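Local coordinates for protein beta-N-acetylhexosaminidase (Beutenbergia cavernae, PDB 5BU9) that probably catalyses the hydrolysis of terminal non-reducing N-acetyl-D-hexosamine residues in N-acetyl-beta-D-hexosaminides, as a member of glycosyl hydrolase family 3, at residues F15-D20 / G38-A43; T230-Y235 / A273-A278; T267-A272 / V298-S303. All blocks are in the same frame, centred on the assembly; numbering follows the deposited sequence.

All three contacts belong to one TIM-barrel domain. Contact 1 is buried and joins two neighbouring barrel strands, so its polar chemistry is mostly backbone to backbone, with apolar side chains on both faces. Contacts 2 and 3 join loops that follow barrel strands, and there side-chain groups do the bonding: the amide of Gln-275 in buried contact 2, the carboxylate of Asp-269 and the hydroxyl of Ser-271 in partly exposed contact 3. Residues 267-272 run directly into 273-278, and Thr-230 O probably accepts Asp-268 N, continuing the pairing of strands 227-230 and 264-267. Contact 3 adjoins contact 1 through Val-298, backbone-paired with Met-16 and Gly-18. Contacts 1 and 2 do not touch.

Contact 1 of 3, residues F15-D20 / G38-A43; sequences FMVGTD and GNVFLA
Val-17 and Thr-19 bond through both backbone N and O to the neighbouring strand at Asn-39, Phe-41 and Ala-43, in the parallel pairing of a beta-alpha-beta unit whose helix 26-35 carries the chain from one TIM-barrel strand to the next. Val-17 N gives to Asn-39 O at 3.0 Å, and Val-17 O accepts Phe-41 N at 3.1 Å. Farther on, Thr-19 N meets Phe-41 O at 2.9 Å, and Ala-43 N reaches Thr-19 O at 2.8 Å. At the other end of the pair a side chain joins in: Asn-39 ND2 bonds to Phe-15 O at 3.0 Å, and the acceptor lies in the amide plane, although the donor is 47° out of the carbonyl plane. The two strand directions differ by 33°, a twist in keeping with a closed barrel.

On the face shared by Met-16, Asn-39 and Phe-41, Met-16, modelled as selenomethionine, has its CG anti to the backbone N (chi1 -173°), which carries the side chain across the neighbouring strand. Its CG lies 3.9 Å from Phe-41 CB, and the bend at chi3 brings CE over Asn-39 CB. Gly-18 CA sits at the edge of the Phe-41 ring, near its plane. The other face holds Val-17, Thr-19, Val-40 and Leu-42, where Val-17 CG1 and Val-40 CG1 stand 4.3 Å apart; Thr-28 of helix 26-35 packs against both valines and Ala-31 against Val-17.

Farther out, Thr-19 OG1 is tied to Thr-23 O and Glu-25 N in the connection leading to that helix. The Asn-39 amide is further held by Lys-337, whose NZ bonds to both Gly-38 O and Asn-39 OD1, two acceptors 2.9 Å apart.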
# COMPACT_ATOMS: atom_id res chain seq x y z
N PHE A 15 0.42 -5.38 10.22
CA PHE A 15 -0.37 -6.08 9.21
C PHE A 15 -1.60 -5.29 8.76
O PHE A 15 -2.22 -4.55 9.53
CB PHE A 15 -0.81 -7.44 9.73
CG PHE A 15 0.30 -8.46 9.74
CD1 PHE A 15 1.20 -8.51 10.80
CD2 PHE A 15 0.42 -9.37 8.72
CE1 PHE A 15 2.22 -9.45 10.83
CE2 PHE A 15 1.44 -10.33 8.73
CZ PHE A 15 2.34 -10.37 9.79
N MSE A 16 -1.94 -5.47 7.48
CA MSE A 16 -3.16 -4.91 6.93
C MSE A 16 -3.96 -6.05 6.29
O MSE A 16 -3.54 -6.64 5.30
CB MSE A 16 -2.85 -3.79 5.92
CG MSE A 16 -4.12 -3.05 5.42
SE MSE A 16 -3.72 -1.58 4.20
CE MSE A 16 -3.46 -0.17 5.50
N VAL A 17 -5.10 -6.41 6.88
CA VAL A 17 -5.82 -7.60 6.39
C VAL A 17 -7.05 -7.20 5.60
O VAL A 17 -7.78 -6.27 5.98
CB VAL A 17 -6.18 -8.57 7.53
CG1 VAL A 17 -7.06 -7.90 8.55
CG2 VAL A 17 -6.89 -9.77 6.96
N GLY A 18 -7.24 -7.87 4.47
CA GLY A 18 -8.31 -7.56 3.55
C GLY A 18 -9.66 -8.02 4.06
O GLY A 18 -9.73 -8.91 4.90
N THR A 19 -10.71 -7.36 3.60
CA THR A 19 -12.09 -7.85 3.67
C THR A 19 -12.72 -7.40 2.36
O THR A 19 -12.28 -6.42 1.75
CB THR A 19 -12.89 -7.30 4.88
OG1 THR A 19 -14.21 -7.82 4.84
CG2 THR A 19 -13.02 -5.80 4.84
N ASP A 20 -13.74 -8.10 1.92
CA ASP A 20 -14.46 -7.69 0.74
C ASP A 20 -15.11 -6.34 1.04
O ASP A 20 -15.58 -6.12 2.15
CB ASP A 20 -15.51 -8.73 0.35
CG ASP A 20 -16.26 -8.31 -0.91
OD1 ASP A 20 -15.63 -8.36 -2.00
OD2 ASP A 20 -17.45 -7.91 -0.80
N GLY A 38 -4.08 -4.57 13.08
CA GLY A 38 -4.38 -3.19 13.40
C GLY A 38 -4.81 -2.32 12.24
O GLY A 38 -5.11 -1.13 12.41
N ASN A 39 -4.88 -2.92 11.04
CA ASN A 39 -5.24 -2.18 9.85
C ASN A 39 -6.05 -3.07 8.93
O ASN A 39 -5.85 -4.27 8.91
CB ASN A 39 -4.00 -1.67 9.12
CG ASN A 39 -3.00 -1.02 10.05
OD1 ASN A 39 -3.21 0.09 10.52
ND2 ASN A 39 -1.89 -1.72 10.32
N VAL A 40 -6.95 -2.46 8.15
CA VAL A 40 -7.77 -3.21 7.21
C VAL A 40 -7.77 -2.58 5.83
O VAL A 40 -7.41 -1.42 5.63
CB VAL A 40 -9.20 -3.37 7.73
CG1 VAL A 40 -9.21 -4.18 9.00
CG2 VAL A 40 -9.82 -2.03 7.98
N PHE A 41 -8.17 -3.38 4.86
CA PHE A 41 -8.18 -2.99 3.48
C PHE A 41 -9.48 -3.50 2.86
O PHE A 41 -9.80 -4.67 2.98
CB PHE A 41 -6.97 -3.58 2.75
CG PHE A 41 -7.04 -3.42 1.27
CD1 PHE A 41 -6.63 -2.24 0.67
CD2 PHE A 41 -7.55 -4.44 0.48
CE1 PHE A 41 -6.71 -2.09 -0.72
CE2 PHE A 41 -7.62 -4.31 -0.91
CZ PHE A 41 -7.21 -3.12 -1.50
N LEU A 42 -10.23 -2.63 2.20
CA LEU A 42 -11.46 -3.07 1.51
C LEU A 42 -11.18 -3.47 0.07
O LEU A 42 -10.73 -2.63 -0.72
CB LEU A 42 -12.52 -1.96 1.56
CG LEU A 42 -13.37 -1.94 2.84
CD1 LEU A 42 -12.59 -1.56 4.04
CD2 LEU A 42 -14.55 -0.99 2.67
N ALA A 43 -11.44 -4.74 -0.27
CA ALA A 43 -10.99 -5.34 -1.53
C ALA A 43 -12.13 -5.54 -2.51
O ALA A 43 -13.29 -5.52 -2.11
CB ALA A 43 -10.32 -6.67 -1.28

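Contact 2 of 3, residues T230-Y235 / A273-A278; sequences TSTAVY and AEQVQA
Gln-275 and Thr-232 form the close part of this contact, the two side chains lying alongside each other and running opposite ways. The Gln-275 chain leaves with CG anti to the backbone N (chi1 169°) and then bends at chi2, which lays CG 3.6 Å from Thr-232 OG1 and turns the amide toward the other loop. There NE2 donates to Thr-232 O at 2.9 Å, with an N-H...O angle of 149° and the donor tilted from the carbonyl plane. Beside this bond, Val-276 CG1 comes crosswise to within 4.0 Å of Thr-232 CG2.

The two loops follow neighbouring strands, 227-230 and 264-267, of the TIM barrel. Residues 231-233 form an ST turn, in which Ser-231 OG accepts from Ala-233 N at 3.0 Å while donating to Tyr-235 OH, which helps to hold the bend from which Thr-232 O points to the amide.

Packing is thinner toward partly exposed Val-234, whose CG2 approaches Gln-275 NE2 only to 3.9 Å. A third element joins in, for Gln-275 OE1 accepts from Val-202 N, just before the short strand 203-204 that pairs with 234-235. An alanine here in place of Gln-275 would remove the bridging amide and is likely to leave buried Thr-232 O and Val-202 N without these partners, with a gap beside the Thr-232 side chain. Val-276 also touches Arg-284 of helix 281-291.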
# COMPACT_ATOMS: atom_id res chain seq x y z
N THR A 230 5.97 -0.84 -1.77
CA THR A 230 7.02 -1.49 -2.54
C THR A 230 6.44 -2.56 -3.50
O THR A 230 5.42 -3.20 -3.19
CB THR A 230 8.04 -2.17 -1.62
OG1 THR A 230 7.33 -3.04 -0.74
CG2 THR A 230 8.86 -1.12 -0.78
N SER A 231 7.11 -2.69 -4.65
CA SER A 231 6.96 -3.73 -5.66
C SER A 231 7.51 -5.09 -5.22
O SER A 231 8.44 -5.14 -4.41
CB SER A 231 7.72 -3.28 -6.90
OG SER A 231 7.84 -4.26 -7.89
N THR A 232 7.00 -6.20 -5.79
CA THR A 232 7.62 -7.50 -5.52
C THR A 232 8.45 -7.99 -6.70
O THR A 232 9.00 -9.07 -6.65
CB THR A 232 6.60 -8.59 -5.17
OG1 THR A 232 5.66 -8.68 -6.22
CG2 THR A 232 5.89 -8.30 -3.85
N ALA A 233 8.55 -7.18 -7.75
CA ALA A 233 9.40 -7.51 -8.90
C ALA A 233 10.87 -7.62 -8.48
O ALA A 233 11.27 -7.05 -7.48
CB ALA A 233 9.24 -6.45 -9.99
N VAL A 234 11.66 -8.37 -9.25
CA VAL A 234 13.10 -8.42 -9.00
C VAL A 234 13.76 -7.41 -9.92
O VAL A 234 13.51 -7.43 -11.12
CB VAL A 234 13.66 -9.82 -9.23
CG1 VAL A 234 15.13 -9.78 -9.03
CG2 VAL A 234 13.04 -10.83 -8.25
N TYR A 235 14.56 -6.51 -9.35
CA TYR A 235 15.17 -5.41 -10.14
C TYR A 235 16.65 -5.70 -10.40
O TYR A 235 17.48 -5.41 -9.56
CB TYR A 235 15.00 -4.05 -9.42
CG TYR A 235 13.56 -3.62 -9.43
CD1 TYR A 235 12.65 -4.15 -8.51
CD2 TYR A 235 13.07 -2.74 -10.41
CE1 TYR A 235 11.27 -3.82 -8.56
CE2 TYR A 235 11.70 -2.40 -10.47
CZ TYR A 235 10.82 -2.93 -9.53
OH TYR A 235 9.50 -2.58 -9.57
N ALA A 273 -0.41 -13.08 -4.64
CA ALA A 273 0.43 -12.72 -5.78
C ALA A 273 1.43 -13.84 -6.12
O ALA A 273 2.25 -14.26 -5.25
CB ALA A 273 1.17 -11.41 -5.49
N GLU A 274 1.37 -14.30 -7.36
CA GLU A 274 2.12 -15.47 -7.78
C GLU A 274 3.61 -15.25 -7.57
O GLU A 274 4.32 -16.19 -7.25
CB GLU A 274 1.86 -15.79 -9.25
CG GLU A 274 2.46 -17.10 -9.73
CD GLU A 274 1.88 -18.34 -9.01
OE1 GLU A 274 0.84 -18.22 -8.29
OE2 GLU A 274 2.47 -19.43 -9.17
N GLN A 275 4.07 -14.01 -7.70
CA GLN A 275 5.48 -13.69 -7.62
C GLN A 275 6.10 -14.11 -6.28
O GLN A 275 7.28 -14.41 -6.21
CB GLN A 275 5.69 -12.20 -7.84
CG GLN A 275 7.12 -11.72 -7.52
CD GLN A 275 8.06 -11.88 -8.71
OE1 GLN A 275 7.73 -12.59 -9.68
NE2 GLN A 275 9.22 -11.21 -8.66
N VAL A 276 5.29 -14.17 -5.20
CA VAL A 276 5.89 -14.56 -3.91
C VAL A 276 5.35 -15.85 -3.31
O VAL A 276 5.62 -16.14 -2.14
CB VAL A 276 5.75 -13.42 -2.88
CG1 VAL A 276 6.56 -12.25 -3.33
CG2 VAL A 276 4.26 -13.02 -2.63
N GLN A 277 4.63 -16.65 -4.09
CA GLN A 277 4.06 -17.89 -3.56
C GLN A 277 5.14 -18.94 -3.26
O GLN A 277 4.87 -19.85 -2.50
CB GLN A 277 3.03 -18.50 -4.53
CG GLN A 277 1.76 -17.69 -4.66
CD GLN A 277 1.08 -17.41 -3.33
OE1 GLN A 277 1.04 -16.25 -2.84
NE2 GLN A 277 0.52 -18.46 -2.74
N ALA A 278 6.34 -18.83 -3.86
CA ALA A 278 7.48 -19.74 -3.55
C ALA A 278 7.87 -19.73 -2.07
O ALA A 278 8.41 -20.70 -1.57
CB ALA A 278 8.70 -19.40 -4.41

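Contact 3 of 3, residues T267-A272 / V298-S303; sequences TDDVSA and VSADPS
Asp-269 and Ser-271 carry the hydrogen bonding between these two loops. Across the contact, Ser-299 N donates to Asp-269 OD1 at 3.0 Å, arriving nearly in line with the C-O bond, and Ser-299 OG and Ala-300 N add weak bonds to the same oxygen. Within its own loop, Asp-269 OD1 takes Ser-271 OG at 2.8 Å on its syn lone pair and Ser-271 N at 3.2 Å from above the carboxylate plane, the latter closing an Asx turn. The other oxygen, Asp-269 OD2, receives Ala-272 N at 3.3 Å on its syn lone pair, so that both oxygens help to fix the rotation of the carboxylate. Ser-271 OG serves both loops: it donates a hydrogen bond to Asp-269 OD1 and accepts Asp-301 N at 2.8 Å. Its chi1 of 77° sets OG between the backbone N and the carbonyl carbon, where it can face both partners.

These loops follow strands 264-267 and 296-298, at the carboxyl ends of TIM-barrel strands, the end where active sites of this fold lie. A bound glycerol, probably from the crystallisation liquor, is hydrogen-bonded to Asp-268 OD1 there. Val-298 continues the barrel pairing, bonding through its backbone to Met-16 and Gly-18.

One water bridges the loops, donating to Ser-271 O and, at 2.6 Å, to Asp-301 OD2. The remaining oxygen of that carboxylate, Asp-301 OD1, is gripped by Ser-303 N and OG, the first forming a second Asx turn.

Carbon-to-carbon packing is sparse. Ser-271 CB rests 3.7 Å from Val-298 CG1 on the buried side, and toward the surface the apolar pair is Ala-272 and Ala-300, whose methyls meet CB to CB at 3.9 Å.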
# COMPACT_ATOMS: atom_id res chain seq x y z
N THR A 267 4.00 -3.26 1.93
CA THR A 267 4.22 -4.19 0.82
C THR A 267 3.06 -4.10 -0.16
O THR A 267 1.94 -3.70 0.20
CB THR A 267 4.33 -5.68 1.24
OG1 THR A 267 3.08 -6.11 1.80
CG2 THR A 267 5.46 -5.91 2.22
N ASP A 268 3.33 -4.48 -1.40
CA ASP A 268 2.26 -4.88 -2.31
C ASP A 268 1.58 -6.13 -1.65
O ASP A 268 2.13 -6.74 -0.72
CB ASP A 268 2.85 -5.17 -3.70
CG ASP A 268 1.78 -5.31 -4.79
OD1 ASP A 268 0.56 -5.29 -4.49
OD2 ASP A 268 2.17 -5.49 -5.96
N ASP A 269 0.38 -6.48 -2.06
CA ASP A 269 -0.24 -7.67 -1.51
C ASP A 269 0.67 -8.89 -1.61
O ASP A 269 1.11 -9.20 -2.71
CB ASP A 269 -1.54 -8.02 -2.23
CG ASP A 269 -2.00 -9.42 -1.87
OD1 ASP A 269 -2.41 -9.59 -0.70
OD2 ASP A 269 -1.84 -10.35 -2.71
N VAL A 270 0.97 -9.58 -0.52
CA VAL A 270 1.82 -10.78 -0.61
C VAL A 270 1.01 -12.06 -0.38
O VAL A 270 1.57 -13.15 -0.34
CB VAL A 270 3.00 -10.71 0.37
CG1 VAL A 270 3.95 -9.58 -0.05
CG2 VAL A 270 2.49 -10.53 1.83
N SER A 271 -0.30 -11.91 -0.18
CA SER A 271 -1.15 -13.04 0.18
C SER A 271 -1.33 -14.04 -0.97
O SER A 271 -1.24 -15.23 -0.74
CB SER A 271 -2.53 -12.57 0.69
OG SER A 271 -3.41 -12.15 -0.34
N ALA A 272 -1.60 -13.57 -2.20
CA ALA A 272 -1.88 -14.50 -3.29
C ALA A 272 -1.07 -14.23 -4.58
O ALA A 272 -1.06 -15.05 -5.50
CB ALA A 272 -3.39 -14.49 -3.61
N VAL A 298 -2.04 -8.05 3.44
CA VAL A 298 -2.60 -9.41 3.22
C VAL A 298 -4.06 -9.25 2.78
O VAL A 298 -4.98 -9.45 3.56
CB VAL A 298 -2.47 -10.26 4.51
CG1 VAL A 298 -2.78 -11.71 4.24
CG2 VAL A 298 -1.05 -10.15 5.06
N SER A 299 -4.28 -8.87 1.52
CA SER A 299 -5.59 -8.42 1.05
C SER A 299 -6.38 -9.50 0.31
O SER A 299 -7.47 -9.87 0.74
CB SER A 299 -5.42 -7.20 0.14
OG SER A 299 -4.39 -7.43 -0.83
N ALA A 300 -5.83 -10.00 -0.80
CA ALA A 300 -6.55 -10.93 -1.67
C ALA A 300 -7.00 -12.15 -0.88
O ALA A 300 -8.14 -12.57 -0.97
CB ALA A 300 -5.66 -11.36 -2.91
N ASP A 301 -6.09 -12.73 -0.09
CA ASP A 301 -6.41 -13.94 0.65
C ASP A 301 -6.17 -13.71 2.13
O ASP A 301 -5.10 -14.05 2.63
CB ASP A 301 -5.57 -15.11 0.15
CG ASP A 301 -5.83 -16.41 0.92
OD1 ASP A 301 -6.78 -16.46 1.73
OD2 ASP A 301 -5.06 -17.40 0.69
N PRO A 302 -7.17 -13.17 2.83
CA PRO A 302 -6.97 -12.86 4.25
C PRO A 302 -6.89 -14.13 5.13
O PRO A 302 -6.53 -14.04 6.29
CB PRO A 302 -8.18 -12.00 4.62
CG PRO A 302 -9.24 -12.31 3.54
CD PRO A 302 -8.49 -12.77 2.31
N SER A 303 -7.16 -15.31 4.57
CA SER A 303 -7.17 -16.51 5.42
C SER A 303 -5.80 -16.84 5.97
O SER A 303 -5.71 -17.59 6.93
CB SER A 303 -7.72 -17.75 4.68
OG SER A 303 -6.78 -18.22 3.73
O HOH W 1 -2.94 -17.41 -0.80